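Local coordinates for NDP-rhamnosyltransferase (Saccharopolyspora spinosa, PDB 3TSA), which belongs to the GT-B clan of glycosyltransferases, whose members are built from two domains, each on a parallel beta-sheet flanked by helices, at residues M228-P237 / V311-F319; L179-Q187 / L366-P374. All blocks are in the same frame, centred on the assembly; numbering follows the deposited sequence.

Contact 1: M228-P237 / V311-F319; sequences MVLNATGPAP and VLPQYFDQF
V229 and Y315 meet where helix 227-233 faces the loop that follows strand 309-311, and the contact is made by van der Waals touches. The methyl CG2 of V229 comes obliquely to the phenol end of the ring, 3.8 Å from CZ of Y315, while A232 sets its CB at the ring edge, 3.7 Å from CE2 of Y315. OH of Y315 lies against the backbone of M228 and 3.5 Å from its CB. A first torsion of 58° places CG of Y315 between its own backbone N and carbonyl carbon, and from there the ring reaches out to the helix. One residue earlier in the loop, the bent chain of Q314 passes at about a right angle to T233, whose CG2 lies 3.6 Å from CG of Q314. P237, in the next helix, adds a looser touch, its CB 4.2 Å from CD2 of L312.

No hydrogen bond is identified across. Within 311-319, OE1 of Q318 accepts from N of Q314 at 2.8 Å and N of Y315 at 3.0 Å, adding to a type II' turn from Y315 to Q318; D317 bonds outward to W143.

Both segments follow parallel strands, 219-224 and 309-311, so the contact joins two connections at the strands' C-terminal ends in a GT-B fold. The fit depends on shape, and the bonds to Q318 OE1 probably help to set how Q314 and Y315 face the helix.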
ATOM      1  N   MET A 228      -4.707  -4.401 -20.024  1.00 22.40           N
ATOM      2  CA  MET A 228      -3.894  -5.314 -20.893  1.00 21.94           C
ATOM      3  C   MET A 228      -4.804  -6.040 -21.869  1.00 21.11           C
ATOM      4  O   MET A 228      -4.437  -6.162 -23.018  1.00 18.71           O
ATOM      5  CB  MET A 228      -3.041  -6.358 -20.140  1.00 24.21           C
ATOM      6  CG  MET A 228      -1.854  -5.897 -19.327  1.00 31.69           C
ATOM      7  SD  MET A 228      -0.459  -5.072 -20.117  1.00 47.42           S
ATOM      8  CE  MET A 228       0.065  -6.343 -21.320  1.00 44.79           C
ATOM      9  N   VAL A 229      -5.923  -6.539 -21.373  1.00 21.45           N
ATOM     10  CA  VAL A 229      -6.883  -7.252 -22.212  1.00 21.82           C
ATOM     11  C   VAL A 229      -7.384  -6.360 -23.356  1.00 20.01           C
ATOM     12  O   VAL A 229      -7.247  -6.760 -24.469  1.00 18.99           O
ATOM     13  CB  VAL A 229      -8.049  -7.850 -21.409  1.00 23.69           C
ATOM     14  CG1 VAL A 229      -9.057  -8.544 -22.379  1.00 28.18           C
ATOM     15  CG2 VAL A 229      -7.506  -8.915 -20.417  1.00 27.17           C
ATOM     16  N   LEU A 230      -7.865  -5.153 -23.074  1.00 18.46           N
ATOM     17  CA  LEU A 230      -8.405  -4.257 -24.126  1.00 17.58           C
ATOM     18  C   LEU A 230      -7.361  -3.717 -25.074  1.00 18.73           C
ATOM     19  O   LEU A 230      -7.659  -3.470 -26.250  1.00 18.26           O
ATOM     20  CB  LEU A 230      -9.271  -3.111 -23.536  1.00 18.67           C
ATOM     21  CG  LEU A 230     -10.484  -3.574 -22.723  1.00 19.82           C
ATOM     22  CD1 LEU A 230     -11.099  -2.340 -22.040  1.00 19.07           C
ATOM     23  CD2 LEU A 230     -11.463  -4.275 -23.723  1.00 21.17           C
ATOM     24  N   ASN A 231      -6.140  -3.488 -24.555  1.00 18.93           N
ATOM     25  CA  ASN A 231      -4.992  -3.208 -25.433  1.00 20.35           C
ATOM     26  C   ASN A 231      -4.818  -4.315 -26.453  1.00 20.90           C
ATOM     27  O   ASN A 231      -4.461  -4.080 -27.604  1.00 22.11           O
ATOM     28  CB  ASN A 231      -3.695  -2.980 -24.631  1.00 20.39           C
ATOM     29  CG  ASN A 231      -3.666  -1.586 -24.002  1.00 23.56           C
ATOM     30  OD1 ASN A 231      -4.562  -0.792 -24.260  1.00 25.72           O
ATOM     31  ND2 ASN A 231      -2.643  -1.294 -23.165  1.00 26.75           N
ATOM     32  N   ALA A 232      -5.041  -5.542 -26.014  1.00 19.37           N
ATOM     33  CA  ALA A 232      -4.817  -6.684 -26.894  1.00 20.58           C
ATOM     34  C   ALA A 232      -5.996  -6.894 -27.872  1.00 19.10           C
ATOM     35  O   ALA A 232      -5.794  -7.165 -29.052  1.00 21.11           O
ATOM     36  CB  ALA A 232      -4.533  -7.967 -26.056  1.00 18.39           C
ATOM     37  N   THR A 233      -7.219  -6.817 -27.347  1.00 18.15           N
ATOM     38  CA  THR A 233      -8.437  -7.195 -28.053  1.00 16.90           C
ATOM     39  C   THR A 233      -9.025  -6.072 -28.952  1.00 16.03           C
ATOM     40  O   THR A 233      -9.744  -6.373 -29.903  1.00 19.55           O
ATOM     41  CB  THR A 233      -9.558  -7.614 -27.071  1.00 17.78           C
ATOM     42  OG1 THR A 233      -9.897  -6.520 -26.199  1.00 15.17           O
ATOM     43  CG2 THR A 233      -9.182  -8.894 -26.250  1.00 17.23           C
ATOM     44  N   GLY A 234      -8.775  -4.826 -28.605  1.00 17.68           N
ATOM     45  CA  GLY A 234      -9.573  -3.754 -29.189  1.00 19.03           C
ATOM     46  C   GLY A 234     -10.936  -3.686 -28.509  1.00 19.02           C
ATOM     47  O   GLY A 234     -11.170  -4.394 -27.507  1.00 19.22           O
ATOM     48  N   PRO A 235     -11.862  -2.867 -29.054  1.00 20.02           N
ATOM     49  CA  PRO A 235     -13.118  -2.609 -28.350  1.00 17.97           C
ATOM     50  C   PRO A 235     -14.076  -3.803 -28.328  1.00 18.03           C
ATOM     51  O   PRO A 235     -15.051  -3.801 -27.536  1.00 16.71           O
ATOM     52  CB  PRO A 235     -13.756  -1.459 -29.116  1.00 19.83           C
ATOM     53  CG  PRO A 235     -12.756  -1.088 -30.210  1.00 22.70           C
ATOM     54  CD  PRO A 235     -11.574  -1.944 -30.178  1.00 22.82           C
ATOM     55  N   ALA A 236     -13.895  -4.789 -29.207  1.00 15.31           N
ATOM     56  CA  ALA A 236     -14.983  -5.764 -29.443  1.00 16.09           C
ATOM     57  C   ALA A 236     -15.598  -6.418 -28.202  1.00 14.40           C
ATOM     58  O   ALA A 236     -16.812  -6.406 -28.112  1.00 13.84           O
ATOM     59  CB  ALA A 236     -14.601  -6.856 -30.488  1.00 16.13           C
ATOM     60  N   PRO A 237     -14.808  -6.937 -27.240  1.00 16.53           N
ATOM     61  CA  PRO A 237     -15.441  -7.610 -26.072  1.00 14.57           C
ATOM     62  C   PRO A 237     -16.230  -6.630 -25.168  1.00 16.15           C
ATOM     63  O   PRO A 237     -17.347  -6.954 -24.709  1.00 16.18           O
ATOM     64  CB  PRO A 237     -14.281  -8.321 -25.384  1.00 13.23           C
ATOM     65  CG  PRO A 237     -13.106  -7.531 -25.749  1.00 16.70           C
ATOM     66  CD  PRO A 237     -13.338  -7.075 -27.192  1.00 16.55           C
ATOM     67  N   VAL A 311     -18.031 -14.990 -18.654  1.00 11.98           N
ATOM     68  CA  VAL A 311     -16.606 -14.849 -18.896  1.00 12.08           C
ATOM     69  C   VAL A 311     -16.376 -14.919 -20.403  1.00 12.45           C
ATOM     70  O   VAL A 311     -16.912 -15.799 -21.060  1.00 14.07           O
ATOM     71  CB  VAL A 311     -15.786 -15.953 -18.217  1.00 11.21           C
ATOM     72  CG1 VAL A 311     -14.286 -15.560 -18.277  1.00 12.85           C
ATOM     73  CG2 VAL A 311     -16.176 -16.082 -16.691  1.00 14.15           C
ATOM     74  N   LEU A 312     -15.696 -13.917 -20.921  1.00 11.02           N
ATOM     75  CA  LEU A 312     -15.320 -13.927 -22.365  1.00 11.36           C
ATOM     76  C   LEU A 312     -13.837 -14.062 -22.448  1.00 10.88           C
ATOM     77  O   LEU A 312     -13.089 -13.113 -22.664  1.00 12.11           O
ATOM     78  CB  LEU A 312     -15.794 -12.619 -22.986  1.00 13.06           C
ATOM     79  CG  LEU A 312     -17.293 -12.204 -23.085  1.00 19.67           C
ATOM     80  CD1 LEU A 312     -17.956 -12.049 -21.808  1.00 22.33           C
ATOM     81  CD2 LEU A 312     -17.248 -10.802 -23.723  1.00 26.62           C
ATOM     82  N   PRO A 313     -13.315 -15.310 -22.336  1.00 10.76           N
ATOM     83  CA  PRO A 313     -11.864 -15.439 -22.296  1.00 11.68           C
ATOM     84  C   PRO A 313     -11.176 -15.042 -23.626  1.00 12.88           C
ATOM     85  O   PRO A 313     -11.806 -15.175 -24.698  1.00 12.51           O
ATOM     86  CB  PRO A 313     -11.685 -16.968 -22.079  1.00 13.29           C
ATOM     87  CG  PRO A 313     -12.974 -17.608 -22.714  1.00 10.71           C
ATOM     88  CD  PRO A 313     -14.023 -16.599 -22.280  1.00 11.37           C
ATOM     89  N   GLN A 314      -9.972 -14.561 -23.497  1.00 11.77           N
ATOM     90  CA  GLN A 314      -9.198 -14.018 -24.638  1.00 13.18           C
ATOM     91  C   GLN A 314      -7.853 -14.694 -24.812  1.00 13.90           C
ATOM     92  O   GLN A 314      -7.437 -15.019 -25.944  1.00 14.16           O
ATOM     93  CB  GLN A 314      -9.022 -12.487 -24.479  1.00 12.26           C
ATOM     94  CG  GLN A 314     -10.319 -11.720 -24.261  1.00 11.82           C
ATOM     95  CD  GLN A 314     -11.299 -11.843 -25.448  1.00 11.00           C
ATOM     96  OE1 GLN A 314     -12.505 -11.958 -25.232  1.00 17.47           O
ATOM     97  NE2 GLN A 314     -10.769 -11.843 -26.675  1.00  8.97           N
ATOM     98  N   TYR A 315      -7.120 -14.884 -23.715  1.00 11.42           N
ATOM     99  CA  TYR A 315      -5.762 -15.321 -23.864  1.00 13.87           C
ATOM    100  C   TYR A 315      -5.251 -15.961 -22.561  1.00 12.49           C
ATOM    101  O   TYR A 315      -5.953 -15.955 -21.530  1.00 11.81           O
ATOM    102  CB  TYR A 315      -4.849 -14.168 -24.327  1.00 10.63           C
ATOM    103  CG  TYR A 315      -4.780 -12.907 -23.448  1.00 17.26           C
ATOM    104  CD1 TYR A 315      -4.924 -12.913 -22.015  1.00 20.64           C
ATOM    105  CD2 TYR A 315      -4.477 -11.694 -24.072  1.00 23.23           C
ATOM    106  CE1 TYR A 315      -4.798 -11.706 -21.295  1.00 21.63           C
ATOM    107  CE2 TYR A 315      -4.312 -10.564 -23.373  1.00 29.15           C
ATOM    108  CZ  TYR A 315      -4.488 -10.555 -22.009  1.00 26.18           C
ATOM    109  OH  TYR A 315      -4.310  -9.361 -21.350  1.00 28.10           O
ATOM    110  N   PHE A 316      -4.033 -16.505 -22.633  1.00 13.39           N
ATOM    111  CA  PHE A 316      -3.345 -17.120 -21.467  1.00 14.88           C
ATOM    112  C   PHE A 316      -4.202 -18.097 -20.669  1.00 11.96           C
ATOM    113  O   PHE A 316      -4.644 -19.102 -21.243  1.00 14.04           O
ATOM    114  CB  PHE A 316      -2.622 -16.050 -20.653  1.00 16.57           C
ATOM    115  CG  PHE A 316      -1.535 -15.396 -21.444  1.00 24.34           C
ATOM    116  CD1 PHE A 316      -0.412 -16.146 -21.872  1.00 27.01           C
ATOM    117  CD2 PHE A 316      -1.695 -14.088 -21.942  1.00 31.14           C
ATOM    118  CE1 PHE A 316       0.600 -15.570 -22.720  1.00 26.25           C
ATOM    119  CE2 PHE A 316      -0.698 -13.497 -22.806  1.00 35.98           C
ATOM    120  CZ  PHE A 316       0.458 -14.258 -23.174  1.00 34.86           C
ATOM    121  N   ASP A 317      -4.440 -17.806 -19.381  1.00 12.33           N
ATOM    122  CA  ASP A 317      -5.134 -18.726 -18.473  1.00 11.25           C
ATOM    123  C   ASP A 317      -6.614 -18.529 -18.500  1.00 12.53           C
ATOM    124  O   ASP A 317      -7.356 -19.278 -17.814  1.00 12.22           O
ATOM    125  CB  ASP A 317      -4.638 -18.421 -17.009  1.00 11.36           C
ATOM    126  CG  ASP A 317      -4.824 -16.987 -16.629  1.00 20.21           C
ATOM    127  OD1 ASP A 317      -4.533 -16.083 -17.433  1.00 26.36           O
ATOM    128  OD2 ASP A 317      -5.219 -16.723 -15.475  1.00 18.04           O
ATOM    129  N   GLN A 318      -7.103 -17.618 -19.363  1.00 12.74           N
ATOM    130  CA  GLN A 318      -8.533 -17.211 -19.258  1.00 13.27           C
ATOM    131  C   GLN A 318      -9.535 -18.281 -19.679  1.00 11.81           C
ATOM    132  O   GLN A 318     -10.627 -18.368 -19.091  1.00 10.35           O
ATOM    133  CB  GLN A 318      -8.843 -15.885 -20.007  1.00 12.45           C
ATOM    134  CG  GLN A 318      -8.035 -14.728 -19.355  1.00 12.79           C
ATOM    135  CD  GLN A 318      -8.060 -13.499 -20.161  1.00 17.00           C
ATOM    136  OE1 GLN A 318      -8.418 -13.541 -21.347  1.00 12.61           O
ATOM    137  NE2 GLN A 318      -7.652 -12.367 -19.534  1.00 16.06           N
ATOM    138  N   PHE A 319      -9.193 -19.092 -20.687  1.00 11.67           N
ATOM    139  CA  PHE A 319     -10.044 -20.225 -21.106  1.00 11.22           C
ATOM    140  C   PHE A 319     -10.230 -21.260 -20.067  1.00 12.10           C
ATOM    141  O   PHE A 319     -11.320 -21.734 -19.887  1.00 11.82           O
ATOM    142  CB  PHE A 319      -9.442 -20.858 -22.422  1.00 10.79           C
ATOM    143  CG  PHE A 319      -9.420 -19.817 -23.522  1.00 11.50           C
ATOM    144  CD1 PHE A 319     -10.605 -19.584 -24.240  1.00 12.87           C
ATOM    145  CD2 PHE A 319      -8.270 -19.041 -23.750  1.00 10.89           C
ATOM    146  CE1 PHE A 319     -10.649 -18.511 -25.244  1.00 11.01           C
ATOM    147  CE2 PHE A 319      -8.306 -17.983 -24.739  1.00 13.92           C
ATOM    148  CZ  PHE A 319      -9.498 -17.706 -25.418  1.00 12.36           C
TER

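Contact 2: L179-Q187 / L366-P374; sequences LDPCPPSLQ and LSDEITAMP
S185 and E369 are joined by a bidentate pair of hydrogen bonds. N of S185 donates to OE1 of E369 at 2.9 Å, with an N-H...O angle of 155°, and OG of S185 donates to OE2 of E369 at 2.6 Å. Both carboxylate oxygens use their syn lone pairs, so one serine holds the group by backbone and side chain together and limits its rotation. The glutamate gets there from helix 358-371 by a chain extended beyond CG, and CD of P184 slides past it, 3.4 Å from OE1 of E369.

Inward of this pair lie apolar contacts. CG of P183 runs alongside I370, 3.8 Å from its CG1, while M373 and P184 approach tip to tip, CE of M373 3.9 Å from CD of P184. Nearer the start of the helix segment, L186 crosses L366 at about a right angle, its CG 3.9 Å from CD2 of L366.

The two sides belong to the two halves of a GT-B fold: strand 177-180 lies in the seven-stranded parallel sheet of the N-terminal half, and helix 358-371 in the C-terminal half. The contact therefore joins the domains directly, in the region between their sheets.

Further out, D180 shapes the loop that delivers S185. Its OD1 accepts from N of C182 at 2.9 Å, an Asx turn, and its OD2 receives NE2 of Q187; R142 forms a salt bridge to the same carboxylate, which would probably favour its charged form. A bond from N of L186 to O of P183 tightens the bend around the serine. Helix 296-304 backs both sides: F300 touches P183, and O of R304, at the end of that helix, accepts from OG of S367.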
ATOM      1  N   LEU A 179       3.247 -20.500  -4.049  1.00 11.74           N
ATOM      2  CA  LEU A 179       2.034 -20.055  -3.319  1.00 13.90           C
ATOM      3  C   LEU A 179       0.893 -19.957  -4.339  1.00 13.66           C
ATOM      4  O   LEU A 179       1.116 -19.494  -5.449  1.00 15.53           O
ATOM      5  CB  LEU A 179       2.224 -18.690  -2.681  1.00 14.03           C
ATOM      6  CG  LEU A 179       3.403 -18.644  -1.697  1.00 19.37           C
ATOM      7  CD1 LEU A 179       3.407 -17.219  -1.149  1.00 18.51           C
ATOM      8  CD2 LEU A 179       3.187 -19.577  -0.556  1.00 17.54           C
ATOM      9  N   ASP A 180      -0.314 -20.378  -3.949  1.00 11.90           N
ATOM     10  CA  ASP A 180      -1.414 -20.484  -4.918  1.00 13.34           C
ATOM     11  C   ASP A 180      -2.701 -19.913  -4.308  1.00 12.06           C
ATOM     12  O   ASP A 180      -3.301 -20.541  -3.390  1.00 14.05           O
ATOM     13  CB  ASP A 180      -1.580 -22.031  -5.246  1.00 12.56           C
ATOM     14  CG  ASP A 180      -2.504 -22.253  -6.375  1.00 11.97           C
ATOM     15  OD1 ASP A 180      -3.157 -21.273  -6.827  1.00 13.92           O
ATOM     16  OD2 ASP A 180      -2.576 -23.442  -6.841  1.00 14.18           O
ATOM     17  N   PRO A 181      -3.222 -18.769  -4.862  1.00 12.40           N
ATOM     18  CA  PRO A 181      -4.469 -18.222  -4.390  1.00 11.81           C
ATOM     19  C   PRO A 181      -5.704 -18.758  -5.184  1.00 11.83           C
ATOM     20  O   PRO A 181      -6.845 -18.403  -4.890  1.00 12.57           O
ATOM     21  CB  PRO A 181      -4.290 -16.726  -4.672  1.00 13.36           C
ATOM     22  CG  PRO A 181      -3.541 -16.693  -6.069  1.00 11.66           C
ATOM     23  CD  PRO A 181      -2.544 -17.932  -5.889  1.00 13.18           C
ATOM     24  N   CYS A 182      -5.469 -19.593  -6.202  1.00 12.03           N
ATOM     25  CA  CYS A 182      -6.612 -20.134  -6.917  1.00 10.80           C
ATOM     26  C   CYS A 182      -7.480 -21.129  -6.104  1.00 12.92           C
ATOM     27  O   CYS A 182      -6.947 -22.008  -5.441  1.00 12.88           O
ATOM     28  CB  CYS A 182      -6.053 -20.866  -8.181  1.00 11.23           C
ATOM     29  SG  CYS A 182      -7.359 -21.407  -9.331  1.00 13.43           S
ATOM     30  N   PRO A 183      -8.811 -20.964  -6.121  1.00 13.92           N
ATOM     31  CA  PRO A 183      -9.680 -21.953  -5.513  1.00 15.01           C
ATOM     32  C   PRO A 183      -9.237 -23.351  -6.015  1.00 15.39           C
ATOM     33  O   PRO A 183      -9.101 -23.554  -7.213  1.00 13.64           O
ATOM     34  CB  PRO A 183     -11.069 -21.525  -6.025  1.00 13.77           C
ATOM     35  CG  PRO A 183     -10.939 -20.021  -6.228  1.00 14.49           C
ATOM     36  CD  PRO A 183      -9.563 -19.864  -6.781  1.00 15.27           C
ATOM     37  N   PRO A 184      -8.899 -24.340  -5.120  1.00 13.30           N
ATOM     38  CA  PRO A 184      -8.325 -25.598  -5.650  1.00 13.75           C
ATOM     39  C   PRO A 184      -9.205 -26.305  -6.656  1.00 12.53           C
ATOM     40  O   PRO A 184      -8.673 -26.956  -7.555  1.00 12.65           O
ATOM     41  CB  PRO A 184      -8.177 -26.471  -4.400  1.00 14.84           C
ATOM     42  CG  PRO A 184      -7.757 -25.372  -3.330  1.00 13.69           C
ATOM     43  CD  PRO A 184      -8.692 -24.165  -3.658  1.00 14.69           C
ATOM     44  N   SER A 185     -10.541 -26.188  -6.529  1.00 13.01           N
ATOM     45  CA  SER A 185     -11.440 -26.929  -7.471  1.00 12.66           C
ATOM     46  C   SER A 185     -11.274 -26.344  -8.869  1.00 13.39           C
ATOM     47  O   SER A 185     -11.642 -27.020  -9.831  1.00 13.35           O
ATOM     48  CB  SER A 185     -12.932 -26.855  -7.070  1.00 11.98           C
ATOM     49  OG  SER A 185     -13.377 -25.495  -7.160  1.00 12.23           O
ATOM     50  N   LEU A 186     -10.770 -25.104  -8.994  1.00 12.73           N
ATOM     51  CA  LEU A 186     -10.620 -24.481 -10.357  1.00 12.45           C
ATOM     52  C   LEU A 186      -9.219 -24.557 -10.911  1.00 13.23           C
ATOM     53  O   LEU A 186      -9.002 -24.154 -12.063  1.00 13.15           O
ATOM     54  CB  LEU A 186     -10.974 -22.979 -10.303  1.00 10.31           C
ATOM     55  CG  LEU A 186     -12.379 -22.705  -9.731  1.00 11.06           C
ATOM     56  CD1 LEU A 186     -12.517 -21.212  -9.596  1.00 13.46           C
ATOM     57  CD2 LEU A 186     -13.498 -23.281 -10.659  1.00 11.66           C
ATOM     58  N   GLN A 187      -8.232 -25.079 -10.172  1.00 12.65           N
ATOM     59  CA  GLN A 187      -6.872 -24.982 -10.672  1.00 12.16           C
ATOM     60  C   GLN A 187      -6.643 -26.017 -11.763  1.00 12.77           C
ATOM     61  O   GLN A 187      -7.257 -27.088 -11.732  1.00 13.61           O
ATOM     62  CB  GLN A 187      -5.922 -25.150  -9.448  1.00 11.13           C
ATOM     63  CG  GLN A 187      -4.356 -25.015  -9.780  1.00 11.68           C
ATOM     64  CD  GLN A 187      -4.087 -23.685 -10.414  1.00 12.68           C
ATOM     65  OE1 GLN A 187      -4.207 -23.563 -11.622  1.00 13.40           O
ATOM     66  NE2 GLN A 187      -3.695 -22.709  -9.633  1.00 12.38           N
ATOM     67  N   LEU A 366     -17.470 -21.595  -4.125  1.00 10.75           N
ATOM     68  CA  LEU A 366     -16.108 -21.266  -4.470  1.00 12.52           C
ATOM     69  C   LEU A 366     -15.531 -20.250  -3.455  1.00 12.96           C
ATOM     70  O   LEU A 366     -14.349 -20.329  -3.095  1.00 12.14           O
ATOM     71  CB  LEU A 366     -16.047 -20.671  -5.898  1.00 11.89           C
ATOM     72  CG  LEU A 366     -16.425 -21.694  -7.000  1.00 12.68           C
ATOM     73  CD1 LEU A 366     -16.561 -20.943  -8.370  1.00 14.39           C
ATOM     74  CD2 LEU A 366     -15.366 -22.715  -7.244  1.00 12.74           C
ATOM     75  N   SER A 367     -16.376 -19.309  -3.030  1.00 13.61           N
ATOM     76  CA  SER A 367     -15.928 -18.265  -2.115  1.00 13.04           C
ATOM     77  C   SER A 367     -15.478 -18.994  -0.796  1.00 13.45           C
ATOM     78  O   SER A 367     -14.502 -18.676  -0.103  1.00 13.59           O
ATOM     79  CB  SER A 367     -17.067 -17.351  -1.815  1.00 15.37           C
ATOM     80  OG  SER A 367     -16.509 -16.481  -0.879  1.00 20.37           O
ATOM     81  N   ASP A 368     -16.200 -20.033  -0.454  1.00 12.76           N
ATOM     82  CA  ASP A 368     -15.829 -20.840   0.748  1.00 14.10           C
ATOM     83  C   ASP A 368     -14.473 -21.569   0.625  1.00 14.17           C
ATOM     84  O   ASP A 368     -13.797 -21.752   1.682  1.00 15.23           O
ATOM     85  CB  ASP A 368     -16.922 -21.865   1.089  1.00 14.80           C
ATOM     86  CG  ASP A 368     -18.252 -21.247   1.527  1.00 15.62           C
ATOM     87  OD1 ASP A 368     -18.378 -20.037   1.814  1.00 17.75           O
ATOM     88  OD2 ASP A 368     -19.224 -22.004   1.667  1.00 16.52           O
ATOM     89  N   GLU A 369     -14.083 -21.976  -0.579  1.00 13.72           N
ATOM     90  CA  GLU A 369     -12.749 -22.532  -0.797  1.00 14.07           C
ATOM     91  C   GLU A 369     -11.691 -21.464  -0.532  1.00 13.10           C
ATOM     92  O   GLU A 369     -10.662 -21.754   0.067  1.00 15.44           O
ATOM     93  CB  GLU A 369     -12.603 -23.045  -2.228  1.00 12.94           C
ATOM     94  CG  GLU A 369     -13.412 -24.295  -2.504  1.00 12.19           C
ATOM     95  CD  GLU A 369     -13.043 -24.808  -3.896  1.00 13.19           C
ATOM     96  OE1 GLU A 369     -11.900 -25.242  -4.093  1.00 12.12           O
ATOM     97  OE2 GLU A 369     -13.920 -24.721  -4.768  1.00 15.39           O
ATOM     98  N   ILE A 370     -11.961 -20.231  -0.963  1.00 12.48           N
ATOM     99  CA  ILE A 370     -11.065 -19.120  -0.719  1.00 14.46           C
ATOM    100  C   ILE A 370     -10.933 -18.840   0.781  1.00 14.18           C
ATOM    101  O   ILE A 370      -9.805 -18.758   1.302  1.00 15.12           O
ATOM    102  CB  ILE A 370     -11.510 -17.846  -1.470  1.00 11.45           C
ATOM    103  CG1 ILE A 370     -11.384 -18.083  -2.993  1.00 13.10           C
ATOM    104  CG2 ILE A 370     -10.616 -16.672  -1.100  1.00 13.13           C
ATOM    105  CD1 ILE A 370     -11.980 -16.916  -3.858  1.00 16.36           C
ATOM    106  N   THR A 371     -12.043 -18.707   1.438  1.00 15.78           N
ATOM    107  CA  THR A 371     -11.932 -18.317   2.840  1.00 16.12           C
ATOM    108  C   THR A 371     -11.429 -19.465   3.742  1.00 14.75           C
ATOM    109  O   THR A 371     -11.140 -19.224   4.912  1.00 14.06           O
ATOM    110  CB  THR A 371     -13.232 -17.772   3.386  1.00 19.14           C
ATOM    111  OG1 THR A 371     -14.264 -18.772   3.289  1.00 20.36           O
ATOM    112  CG2 THR A 371     -13.651 -16.511   2.692  1.00 22.02           C
ATOM    113  N   ALA A 372     -11.308 -20.684   3.227  1.00 14.04           N
ATOM    114  CA  ALA A 372     -10.671 -21.794   4.010  1.00 15.25           C
ATOM    115  C   ALA A 372      -9.180 -21.646   3.997  1.00 16.56           C
ATOM    116  O   ALA A 372      -8.495 -22.390   4.694  1.00 16.55           O
ATOM    117  CB  ALA A 372     -11.011 -23.143   3.373  1.00 16.25           C
ATOM    118  N   MET A 373      -8.647 -20.748   3.154  1.00 16.24           N
ATOM    119  CA  MET A 373      -7.152 -20.641   2.996  1.00 16.82           C
ATOM    120  C   MET A 373      -6.545 -19.679   4.002  1.00 15.96           C
ATOM    121  O   MET A 373      -7.237 -18.714   4.422  1.00 18.20           O
ATOM    122  CB  MET A 373      -6.862 -20.093   1.600  1.00 14.50           C
ATOM    123  CG  MET A 373      -7.322 -21.087   0.516  1.00 17.11           C
ATOM    124  SD  MET A 373      -6.511 -20.443  -0.960  1.00 23.30           S
ATOM    125  CE  MET A 373      -7.919 -20.867  -1.766  1.00 15.50           C
ATOM    126  N   PRO A 374      -5.269 -19.861   4.345  1.00 16.76           N
ATOM    127  CA  PRO A 374      -4.750 -18.888   5.309  1.00 17.10           C
ATOM    128  C   PRO A 374      -4.576 -17.527   4.622  1.00 15.87           C
ATOM    129  O   PRO A 374      -4.195 -17.464   3.441  1.00 16.00           O
ATOM    130  CB  PRO A 374      -3.380 -19.408   5.628  1.00 17.28           C
ATOM    131  CG  PRO A 374      -3.377 -20.910   5.319  1.00 17.50           C
ATOM    132  CD  PRO A 374      -4.306 -20.976   4.102  1.00 17.91           C
TER

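Both segments of contact 1 belong to the C-terminal half, at the C-terminal ends of its strands, though loop 311-319 also touches the N-terminal half; contact 2 spans the two halves, and no helix or strand is shared. Their centres are 24 Å apart, on opposite sides of the chain's centre, and contact 1 is nested in sequence inside the loop that contact 2 closes. Contact 1 is partly buried. Contact 2 is mostly buried, with P184 and S185 at the surface. The chemistry differs too: segments 228-237 and 311-319 meet by shape and make no identified hydrogen bond to each other, while segments 179-187 and 366-374 combine apolar packing with a carboxylate-serine pair across the domain junction.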